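Local coordinates for CRISPR-associated protein, Cse1 family (PDB 4H3T) that probably serves as the large Cse1 subunit of a type I-E CRISPR Cascade complex, which acts against invading DNA, at residues Val219-Arg224 with Gly229-Val234; Arg249-Asp252 with Asp256-Thr259. The protein carries 1 engineered substitution. One frame throughout, in Å; residues are numbered along the deposited sequence.

In the fold
Both contacts belong to the chain between helix 210-217 and strand 263-272, with centres about 12 Å apart. Contact 1 lies at the surface, its centre about 23 Å from the centre of the chain, and joins two parts of one long loop; contact 2 is partly buried and ties the end of strand 248-249 and the following loop to the short helix 254-257. Their chemistry differs accordingly: an indole ring on glycine backbone plus one bridging water in contact 1, a salt bridge with apolar packing beside it in contact 2. Asp-233, which ends the type I turn 230-233, connects them by turning its OD1 to the backbone N of Asp-256, a probable hydrogen bond.

Contact 1 (Val219-Arg224 with Gly229-Val234); sequences VPWQYR and GGEDDV
Trp-221 lays one face of its indole on the backbone of Gly-229 and Gly-230, and this ring-on-backbone packing makes up most of the contact. The CA of Gly-230 sits almost over the centre of the six-membered ring, 3.5 Å from its centroid and 12° off the normal, a CH-pi contact. Further along the same face the peptide follows the ring: Gly-229 C lies 3.6 Å from Trp-221 CD1, toward the rim, while the N of Glu-231 comes 3.7 Å from CZ3 of the same indole. With CG anti to the carbonyl carbon (chi1 -61°), the indole reaches across to the glycines. A beta-carbon on Gly-229 would point at the ring and fall only 2.6 Å from Trp-221 CD1. Glu-231 adds a looser touch at the benzene end of the indole, its CG 4.1 Å from Trp-221 CZ3.

The polar link is indirect. One water donates to Trp-221 O at 2.7 Å and accepts from Gly-229 N. The indole also meets the ring of Tyr-65 from helix 52-68, their planes about 25° apart. The loop is therefore held together by an aromatic face against bare peptide, with solvent joining two backbone atoms that do not bond directly.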
ATOM      1  N   VAL A 219      10.574  13.416  -3.780  1.00 46.00           N
ATOM      2  CA  VAL A 219      11.985  13.215  -3.591  1.00 44.96           C
ATOM      3  C   VAL A 219      12.752  14.045  -4.683  1.00 48.20           C
ATOM      4  O   VAL A 219      12.482  13.867  -5.906  1.00 45.52           O
ATOM      5  CB  VAL A 219      12.368  11.711  -3.679  1.00 48.20           C
ATOM      6  CG1 VAL A 219      13.859  11.526  -3.409  1.00 49.92           C
ATOM      7  CG2 VAL A 219      11.515  10.834  -2.746  1.00 46.83           C
ATOM      8  N   PRO A 220      13.728  14.871  -4.293  1.00 45.35           N
ATOM      9  CA  PRO A 220      14.456  15.629  -5.311  1.00 48.04           C
ATOM     10  C   PRO A 220      15.241  14.715  -6.264  1.00 53.77           C
ATOM     11  O   PRO A 220      15.724  13.648  -5.852  1.00 50.97           O
ATOM     12  CB  PRO A 220      15.360  16.537  -4.480  1.00 50.86           C
ATOM     13  CG  PRO A 220      14.578  16.795  -3.266  1.00 52.65           C
ATOM     14  CD  PRO A 220      14.053  15.386  -2.959  1.00 46.64           C
ATOM     15  N   TRP A 221      15.351  15.142  -7.552  1.00 50.54           N
ATOM     16  CA  TRP A 221      16.024  14.372  -8.608  1.00 50.98           C
ATOM     17  C   TRP A 221      17.503  14.079  -8.264  1.00 54.54           C
ATOM     18  O   TRP A 221      18.036  13.067  -8.697  1.00 54.94           O
ATOM     19  CB  TRP A 221      15.956  15.129  -9.936  1.00 51.80           C
ATOM     20  CG  TRP A 221      14.573  15.374 -10.440  1.00 50.59           C
ATOM     21  CD1 TRP A 221      13.437  14.673 -10.143  1.00 52.36           C
ATOM     22  CD2 TRP A 221      14.171  16.452 -11.283  1.00 50.21           C
ATOM     23  NE1 TRP A 221      12.358  15.237 -10.773  1.00 50.46           N
ATOM     24  CE2 TRP A 221      12.795  16.280 -11.549  1.00 52.86           C
ATOM     25  CE3 TRP A 221      14.866  17.487 -11.932  1.00 52.44           C
ATOM     26  CZ2 TRP A 221      12.088  17.161 -12.350  1.00 52.03           C
ATOM     27  CZ3 TRP A 221      14.155  18.358 -12.737  1.00 53.38           C
ATOM     28  CH2 TRP A 221      12.775  18.219 -12.893  1.00 52.46           C
ATOM     29  N   GLN A 222      18.142  14.935  -7.453  1.00 50.44           N
ATOM     30  CA  GLN A 222      19.523  14.755  -7.008  1.00 52.21           C
ATOM     31  C   GLN A 222      19.717  13.454  -6.210  1.00 54.14           C
ATOM     32  O   GLN A 222      20.814  12.933  -6.180  1.00 54.88           O
ATOM     33  CB  GLN A 222      19.923  15.967  -6.152  1.00 54.63           C
ATOM     34  CG  GLN A 222      21.364  16.136  -5.794  1.00 75.15           C
ATOM     35  CD  GLN A 222      21.564  17.285  -4.794  1.00 89.21           C
ATOM     36  OE1 GLN A 222      20.636  17.770  -4.106  1.00 78.45           O
ATOM     37  NE2 GLN A 222      22.807  17.615  -4.552  1.00 78.84           N
ATOM     38  N   TYR A 223      18.659  12.886  -5.604  1.00 50.46           N
ATOM     39  CA  TYR A 223      18.769  11.598  -4.914  1.00 47.77           C
ATOM     40  C   TYR A 223      18.765  10.439  -5.917  1.00 52.64           C
ATOM     41  O   TYR A 223      17.798   9.673  -5.983  1.00 50.25           O
ATOM     42  CB  TYR A 223      17.617  11.415  -3.914  1.00 46.16           C
ATOM     43  CG  TYR A 223      17.708  12.323  -2.710  1.00 47.92           C
ATOM     44  CD1 TYR A 223      18.334  11.901  -1.542  1.00 51.27           C
ATOM     45  CD2 TYR A 223      17.184  13.606  -2.740  1.00 49.02           C
ATOM     46  CE1 TYR A 223      18.483  12.758  -0.451  1.00 52.64           C
ATOM     47  CE2 TYR A 223      17.327  14.473  -1.655  1.00 50.79           C
ATOM     48  CZ  TYR A 223      17.868  14.001  -0.468  1.00 56.76           C
ATOM     49  OH  TYR A 223      17.972  14.812   0.634  1.00 57.08           O
ATOM     50  N   ARG A 224      19.829  10.305  -6.693  1.00 52.57           N
ATOM     51  CA  ARG A 224      19.922   9.284  -7.749  1.00 54.70           C
ATOM     52  C   ARG A 224      19.914   7.858  -7.177  1.00 58.78           C
ATOM     53  O   ARG A 224      19.579   6.917  -7.877  1.00 55.93           O
ATOM     54  CB  ARG A 224      21.170   9.493  -8.604  1.00 62.66           C
ATOM     55  CG  ARG A 224      21.184  10.808  -9.402  1.00 74.11           C
ATOM     56  CD  ARG A 224      21.038  10.572 -10.896  1.00 94.12           C
ATOM     57  NE  ARG A 224      21.935   9.511 -11.381  1.00103.05           N
ATOM     58  CZ  ARG A 224      21.709   8.715 -12.428  1.00114.88           C
ATOM     59  NH1 ARG A 224      20.604   8.859 -13.165  1.00 83.53           N
ATOM     60  NH2 ARG A 224      22.588   7.772 -12.753  1.00109.28           N
ATOM     61  N   GLY A 229      14.487  10.759 -11.990  1.00 47.52           N
ATOM     62  CA  GLY A 229      13.640  11.869 -12.428  1.00 47.50           C
ATOM     63  C   GLY A 229      14.481  12.933 -13.061  1.00 51.67           C
ATOM     64  O   GLY A 229      15.691  12.906 -12.894  1.00 50.86           O
ATOM     65  N   GLY A 230      13.860  13.838 -13.797  1.00 48.97           N
ATOM     66  CA  GLY A 230      14.587  14.914 -14.476  1.00 50.38           C
ATOM     67  C   GLY A 230      13.702  15.661 -15.432  1.00 52.96           C
ATOM     68  O   GLY A 230      12.563  15.283 -15.662  1.00 49.75           O
ATOM     69  N   GLU A 231      14.228  16.685 -16.051  1.00 52.71           N
ATOM     70  CA  GLU A 231      13.503  17.515 -17.031  1.00 52.40           C
ATOM     71  C   GLU A 231      12.912  16.755 -18.191  1.00 60.37           C
ATOM     72  O   GLU A 231      11.823  17.122 -18.633  1.00 61.63           O
ATOM     73  CB  GLU A 231      14.459  18.616 -17.597  1.00 55.40           C
ATOM     74  CG  GLU A 231      14.675  19.734 -16.603  1.00 74.00           C
ATOM     75  CD  GLU A 231      15.334  20.943 -17.241  1.00111.95           C
ATOM     76  OE1 GLU A 231      16.263  20.741 -18.057  1.00 84.03           O
ATOM     77  OE2 GLU A 231      14.875  22.082 -16.990  1.00120.41           O
ATOM     78  N   ASP A 232      13.572  15.682 -18.675  1.00 58.26           N
ATOM     79  CA  ASP A 232      13.056  14.901 -19.802  1.00 58.59           C
ATOM     80  C   ASP A 232      12.101  13.785 -19.399  1.00 59.81           C
ATOM     81  O   ASP A 232      11.657  13.055 -20.272  1.00 62.44           O
ATOM     82  CB  ASP A 232      14.220  14.245 -20.571  1.00 63.51           C
ATOM     83  CG  ASP A 232      15.220  15.235 -21.128  1.00 78.77           C
ATOM     84  OD1 ASP A 232      14.781  16.256 -21.716  1.00 78.25           O
ATOM     85  OD2 ASP A 232      16.439  14.989 -20.976  1.00 87.06           O
ATOM     86  N   ASP A 233      11.793  13.627 -18.125  1.00 52.44           N
ATOM     87  CA  ASP A 233      10.898  12.538 -17.660  1.00 50.80           C
ATOM     88  C   ASP A 233       9.460  13.050 -17.681  1.00 52.32           C
ATOM     89  O   ASP A 233       9.080  13.817 -16.824  1.00 50.53           O
ATOM     90  CB  ASP A 233      11.334  12.078 -16.265  1.00 50.35           C
ATOM     91  CG  ASP A 233      10.308  11.236 -15.536  1.00 50.49           C
ATOM     92  OD1 ASP A 233       9.640  10.393 -16.196  1.00 47.89           O
ATOM     93  OD2 ASP A 233      10.169  11.417 -14.313  1.00 51.47           O
ATOM     94  N   VAL A 234       8.683  12.677 -18.701  1.00 51.53           N
ATOM     95  CA  VAL A 234       7.360  13.248 -18.862  1.00 49.58           C
ATOM     96  C   VAL A 234       6.237  12.185 -18.666  1.00 48.03           C
ATOM     97  O   VAL A 234       6.380  11.017 -18.974  1.00 46.14           O
ATOM     98  CB  VAL A 234       7.217  14.036 -20.209  1.00 53.16           C
ATOM     99  CG1 VAL A 234       8.315  15.098 -20.338  1.00 55.77           C
ATOM    100  CG2 VAL A 234       7.213  13.132 -21.430  1.00 52.29           C
TER
HETATM  101  O   HOH W   1      17.060  11.019 -10.194  1.00 51.12           O

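Contact 2 (Arg249-Asp252 with Asp256-Thr259); sequences RAPD and DLFT
Arg-249 grips the carboxylate of Asp-256 end-on with both terminal nitrogens, one to each oxygen. Arg-249 NH1 gives a hydrogen bond of 2.8 Å to Asp-256 OD2, and Arg-249 NH2 one of 3.0 Å to Asp-256 OD1, the latter nearly straight at 171°. Each oxygen receives its donor on the syn lone pair, and the guanidinium and carboxylate planes lie only 11° apart, so the pair forms a flat bidentate salt bridge. The arginine chain bends at chi3 (77°) to bring its end round to the acid.

Asp-256 OD2 carries a second bond: the backbone N of Asp-252, 2.8 Å from it, donates to its anti lone pair. This leaves the carboxylate little freedom to turn about chi2. The two acids come close, Asp-252 OD2 being 3.8 Å from Asp-256 OD2, but Asp-252 has a salt bridge to Arg-239 that would probably offset the like charge. With an alanine here in place of Asp-256, Arg-249 would probably lose its carboxylate mate and the amide of Asp-252 its acceptor, freeing the guanidinium to swing.

Next to the polar cluster, Pro-251 and Leu-257 run side by side, their CB atoms 3.9 Å apart, and both also pack on Val-289 of strand 275-289. Farther out, Asp-233, in segment 229-234, also accepts from the backbone N of Cys-255 through OD2, adding to its bond with the helix. On the arginine side, Arg-249 is fixed by backbone hydrogen bonds to Glu-288 and Asp-290. The arrangement is a tight strand-to-helix connection, in which an acid on the short helix 254-257 reaches back to the chain that leads into it and ties the helix to the end of strand 248-249, which pairs in parallel with strand 275-289 of the mixed sheet.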
ATOM      1  N   ARG A 249       8.833  -2.085 -21.539  1.00 48.87           N
ATOM      2  CA  ARG A 249       9.706  -0.912 -21.606  1.00 50.29           C
ATOM      3  C   ARG A 249      10.157  -0.524 -20.218  1.00 51.60           C
ATOM      4  O   ARG A 249       9.372  -0.583 -19.262  1.00 46.97           O
ATOM      5  CB  ARG A 249       8.859   0.258 -22.224  1.00 52.43           C
ATOM      6  CG  ARG A 249       9.515   1.574 -22.349  1.00 66.96           C
ATOM      7  CD  ARG A 249       8.734   2.498 -23.287  1.00 53.77           C
ATOM      8  NE  ARG A 249       7.531   3.102 -22.701  1.00 52.50           N
ATOM      9  CZ  ARG A 249       7.551   4.095 -21.811  1.00 57.57           C
ATOM     10  NH1 ARG A 249       8.702   4.550 -21.342  1.00 47.66           N
ATOM     11  NH2 ARG A 249       6.416   4.605 -21.347  1.00 49.63           N
ATOM     12  N   ALA A 250      11.364   0.013 -20.133  1.00 49.85           N
ATOM     13  CA  ALA A 250      11.900   0.597 -18.912  1.00 49.51           C
ATOM     14  C   ALA A 250      11.319   1.991 -18.736  1.00 53.85           C
ATOM     15  O   ALA A 250      11.417   2.792 -19.647  1.00 56.30           O
ATOM     16  CB  ALA A 250      13.430   0.670 -18.972  1.00 51.43           C
ATOM     17  N   PRO A 251      10.803   2.370 -17.561  1.00 48.21           N
ATOM     18  CA  PRO A 251      10.320   3.766 -17.406  1.00 47.00           C
ATOM     19  C   PRO A 251      11.470   4.782 -17.447  1.00 52.96           C
ATOM     20  O   PRO A 251      12.549   4.459 -17.005  1.00 52.60           O
ATOM     21  CB  PRO A 251       9.557   3.756 -16.078  1.00 46.89           C
ATOM     22  CG  PRO A 251       9.914   2.479 -15.407  1.00 53.28           C
ATOM     23  CD  PRO A 251      10.602   1.559 -16.360  1.00 49.89           C
ATOM     24  N   ASP A 252      11.236   5.985 -18.012  1.00 49.18           N
ATOM     25  CA  ASP A 252      12.254   7.028 -18.109  1.00 52.97           C
ATOM     26  C   ASP A 252      12.531   7.687 -16.762  1.00 54.56           C
ATOM     27  O   ASP A 252      13.544   8.331 -16.574  1.00 54.02           O
ATOM     28  CB  ASP A 252      11.808   8.099 -19.102  1.00 55.38           C
ATOM     29  CG  ASP A 252      11.649   7.583 -20.523  1.00 65.75           C
ATOM     30  OD1 ASP A 252      12.253   6.510 -20.851  1.00 67.46           O
ATOM     31  OD2 ASP A 252      10.893   8.214 -21.300  1.00 66.52           O
ATOM     32  N   ASP A 256       6.864   9.182 -15.815  1.00 40.29           N
ATOM     33  CA  ASP A 256       6.502   8.133 -16.771  1.00 39.15           C
ATOM     34  C   ASP A 256       5.878   6.937 -15.972  1.00 40.14           C
ATOM     35  O   ASP A 256       4.740   6.547 -16.213  1.00 39.69           O
ATOM     36  CB  ASP A 256       7.780   7.739 -17.546  1.00 41.17           C
ATOM     37  CG  ASP A 256       7.625   6.745 -18.648  1.00 47.86           C
ATOM     38  OD1 ASP A 256       6.477   6.577 -19.149  1.00 46.04           O
ATOM     39  OD2 ASP A 256       8.651   6.112 -19.019  1.00 48.16           O
ATOM     40  N   LEU A 257       6.563   6.472 -14.929  1.00 39.37           N
ATOM     41  CA  LEU A 257       6.112   5.318 -14.168  1.00 40.01           C
ATOM     42  C   LEU A 257       4.825   5.563 -13.422  1.00 41.96           C
ATOM     43  O   LEU A 257       3.928   4.722 -13.462  1.00 39.29           O
ATOM     44  CB  LEU A 257       7.165   4.849 -13.199  1.00 39.55           C
ATOM     45  CG  LEU A 257       6.836   3.582 -12.350  1.00 39.95           C
ATOM     46  CD1 LEU A 257       6.434   2.374 -13.234  1.00 41.40           C
ATOM     47  CD2 LEU A 257       8.038   3.271 -11.474  1.00 39.42           C
ATOM     48  N   PHE A 258       4.739   6.700 -12.755  1.00 38.74           N
ATOM     49  CA  PHE A 258       3.549   7.076 -12.027  1.00 37.52           C
ATOM     50  C   PHE A 258       2.259   7.244 -12.906  1.00 42.49           C
ATOM     51  O   PHE A 258       1.196   7.296 -12.341  1.00 39.80           O
ATOM     52  CB  PHE A 258       3.779   8.343 -11.245  1.00 37.09           C
ATOM     53  CG  PHE A 258       4.712   8.285 -10.048  1.00 37.13           C
ATOM     54  CD1 PHE A 258       5.373   7.113  -9.704  1.00 37.70           C
ATOM     55  CD2 PHE A 258       4.924   9.401  -9.279  1.00 39.84           C
ATOM     56  CE1 PHE A 258       6.274   7.087  -8.609  1.00 40.36           C
ATOM     57  CE2 PHE A 258       5.853   9.402  -8.235  1.00 42.04           C
ATOM     58  CZ  PHE A 258       6.419   8.210  -7.820  1.00 41.69           C
ATOM     59  N   THR A 259       2.372   7.351 -14.247  1.00 41.38           N
ATOM     60  CA  THR A 259       1.243   7.493 -15.141  1.00 39.21           C
ATOM     61  C   THR A 259       1.226   6.376 -16.176  1.00 41.86           C
ATOM     62  O   THR A 259       0.662   6.536 -17.250  1.00 37.77           O
ATOM     63  CB  THR A 259       1.345   8.859 -15.803  1.00 37.67           C
ATOM     64  OG1 THR A 259       2.547   8.954 -16.597  1.00 40.24           O
ATOM     65  CG2 THR A 259       1.294   9.982 -14.797  1.00 36.50           C
TER